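Acyl-coenzyme A oxidase acox-1.1 (Caenorhabditis elegans, PDB 5K3H) catalyses the FAD-dependent desaturation of acyl-CoAs to (2E)-enoyl-CoAs, passing electrons to oxygen to give hydrogen peroxide in the first step of peroxisomal beta-oxidation. Local coordinates at residues N125-D130 with N264-H269. Sequence-based numbering, arbitrary orientation.
Sequences NAQASD and NLLMRH
R268 joins the loop 264-269 to the end of helix 114-127 and the residue just past it, through the consecutive carbonyls of Q127 and A128. Its backbone N donates to Q127 O (2.9 Å), while NE donates a hydrogen bond to A128 O at 2.7 Å, with that oxygen at the edge of the guanidinium and in its plane; NH2 adds a weak bond to the same oxygen. CG lies anti to the backbone N (chi1 176°), and a bend at chi3 lays the guanidinium against the carbonyls at the end of the helix, N125 O over one face. The close packing is on the inner side: L266 CD1 approaches Q127 CB at 3.8 Å, and Q127 OE1 is bound by T217 of strand 211-221. Here the N-terminal helical domain of the acyl-CoA oxidase fold meets its central beta domain, at the turn into helix 130-141, which S129 N-caps. Toward solvent the contact loosens: the salt bridge from R268 NH2 to D130 OD2 is long (3.6 Å), with the carboxylate and guanidinium planes 59° apart, and the H269 ring comes nearest A126 O through CE1 (3.3 Å). A methionine in place of R268 would probably leave A128 O without its side-chain donors and D130 without this cationic mate.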
loop_
_atom_site.group_PDB
_atom_site.type_symbol
_atom_site.label_atom_id
_atom_site.label_comp_id
_atom_site.label_asym_id
_atom_site.label_seq_id
_atom_site.Cartn_x
_atom_site.Cartn_y
_atom_site.Cartn_z
ATOM N N ASN B 125 15.441 -18.635 26.288
ATOM C CA ASN B 125 15.323 -20.086 26.161
ATOM C C ASN B 125 16.452 -20.661 25.318
ATOM O O ASN B 125 17.070 -21.663 25.689
ATOM C CB ASN B 125 13.980 -20.453 25.528
ATOM C CG ASN B 125 12.825 -20.312 26.488
ATOM O OD1 ASN B 125 12.959 -20.599 27.684
ATOM N ND2 ASN B 125 11.677 -19.851 25.978
ATOM N N ALA B 126 16.739 -20.023 24.178
ATOM C CA ALA B 126 17.615 -20.598 23.157
ATOM C C ALA B 126 19.096 -20.465 23.480
ATOM O O ALA B 126 19.883 -21.332 23.081
ATOM C CB ALA B 126 17.331 -19.942 21.805
ATOM N N GLN B 127 19.500 -19.397 24.178
ATOM C CA GLN B 127 20.906 -19.031 24.285
ATOM C C GLN B 127 21.424 -18.926 25.712
ATOM O O GLN B 127 22.636 -19.070 25.923
ATOM C CB GLN B 127 21.162 -17.686 23.577
ATOM C CG GLN B 127 20.609 -17.575 22.144
ATOM C CD GLN B 127 20.427 -16.117 21.693
ATOM O OE1 GLN B 127 20.674 -15.183 22.466
ATOM N NE2 GLN B 127 19.994 -15.920 20.449
ATOM N N ALA B 128 20.564 -18.654 26.690
ATOM C CA ALA B 128 20.998 -18.555 28.073
ATOM C C ALA B 128 21.205 -19.953 28.652
ATOM O O ALA B 128 20.496 -20.899 28.291
ATOM C CB ALA B 128 19.982 -17.770 28.904
ATOM N N SER B 129 22.232 -20.097 29.493
ATOM C CA SER B 129 22.439 -21.360 30.182
ATOM C C SER B 129 21.313 -21.594 31.184
ATOM O O SER B 129 20.584 -20.672 31.561
ATOM C CB SER B 129 23.795 -21.377 30.892
ATOM O OG SER B 129 23.773 -20.574 32.072
ATOM N N ASP B 130 21.214 -22.838 31.646
ATOM C CA ASP B 130 20.224 -23.201 32.645
ATOM C C ASP B 130 20.429 -22.257 33.822
ATOM O O ASP B 130 19.493 -21.592 34.263
ATOM C CB ASP B 130 20.407 -24.652 33.086
ATOM C CG ASP B 130 19.568 -25.619 32.274
ATOM O OD1 ASP B 130 18.337 -25.659 32.479
ATOM O OD2 ASP B 130 20.141 -26.338 31.428
ATOM N N ASN B 264 27.301 -12.383 31.741
ATOM C CA ASN B 264 26.192 -11.859 30.943
ATOM C C ASN B 264 26.265 -12.280 29.482
ATOM O O ASN B 264 25.292 -12.060 28.760
ATOM C CB ASN B 264 26.105 -10.333 31.013
ATOM C CG ASN B 264 25.459 -9.835 32.292
ATOM O OD1 ASN B 264 25.678 -10.382 33.364
ATOM N ND2 ASN B 264 24.652 -8.791 32.177
ATOM N N LEU B 265 27.392 -12.835 29.030
ATOM C CA LEU B 265 27.423 -13.565 27.772
ATOM C C LEU B 265 26.528 -14.791 27.894
ATOM O O LEU B 265 26.710 -15.602 28.806
ATOM C CB LEU B 265 28.857 -13.991 27.434
ATOM C CG LEU B 265 29.040 -15.031 26.309
ATOM C CD1 LEU B 265 28.762 -14.427 24.934
ATOM C CD2 LEU B 265 30.414 -15.689 26.324
ATOM N N LEU B 266 25.538 -14.913 27.001
ATOM C CA LEU B 266 24.624 -16.054 27.028
ATOM C C LEU B 266 25.382 -17.302 26.581
ATOM O O LEU B 266 25.885 -17.359 25.450
ATOM C CB LEU B 266 23.419 -15.789 26.125
ATOM C CG LEU B 266 22.586 -14.537 26.473
ATOM C CD1 LEU B 266 21.276 -14.492 25.705
ATOM C CD2 LEU B 266 22.345 -14.425 27.983
ATOM N N MET B 267 25.478 -18.303 27.462
ATOM C CA MET B 267 26.490 -19.347 27.313
ATOM C C MET B 267 25.912 -20.762 27.289
ATOM O O MET B 267 26.551 -21.710 27.752
ATOM C CB MET B 267 27.528 -19.232 28.426
ATOM C CG MET B 267 28.547 -18.141 28.203
ATOM S SD MET B 267 29.841 -18.114 29.457
ATOM C CE MET B 267 29.173 -16.948 30.633
ATOM N N ARG B 268 24.725 -20.954 26.708
ATOM C CA ARG B 268 24.219 -22.316 26.578
ATOM C C ARG B 268 25.103 -23.137 25.648
ATOM O O ARG B 268 25.406 -24.302 25.932
ATOM C CB ARG B 268 22.773 -22.310 26.070
ATOM C CG ARG B 268 22.183 -23.707 25.818
ATOM C CD ARG B 268 20.657 -23.672 25.743
ATOM N NE ARG B 268 20.126 -23.328 27.058
ATOM C CZ ARG B 268 19.590 -24.199 27.910
ATOM N NH1 ARG B 268 19.490 -25.482 27.585
ATOM N NH2 ARG B 268 19.165 -23.784 29.095
ATOM N N HIS B 269 25.574 -22.528 24.567
ATOM C CA HIS B 269 26.296 -23.231 23.523
ATOM C C HIS B 269 27.727 -22.759 23.336
ATOM O O HIS B 269 28.507 -23.451 22.672
ATOM C CB HIS B 269 25.550 -23.075 22.190
ATOM C CG HIS B 269 24.157 -23.618 22.218
ATOM N ND1 HIS B 269 23.061 -22.872 21.836
ATOM C CD2 HIS B 269 23.680 -24.833 22.574
ATOM C CE1 HIS B 269 21.968 -23.603 21.963
ATOM N NE2 HIS B 269 22.317 -24.799 22.403
#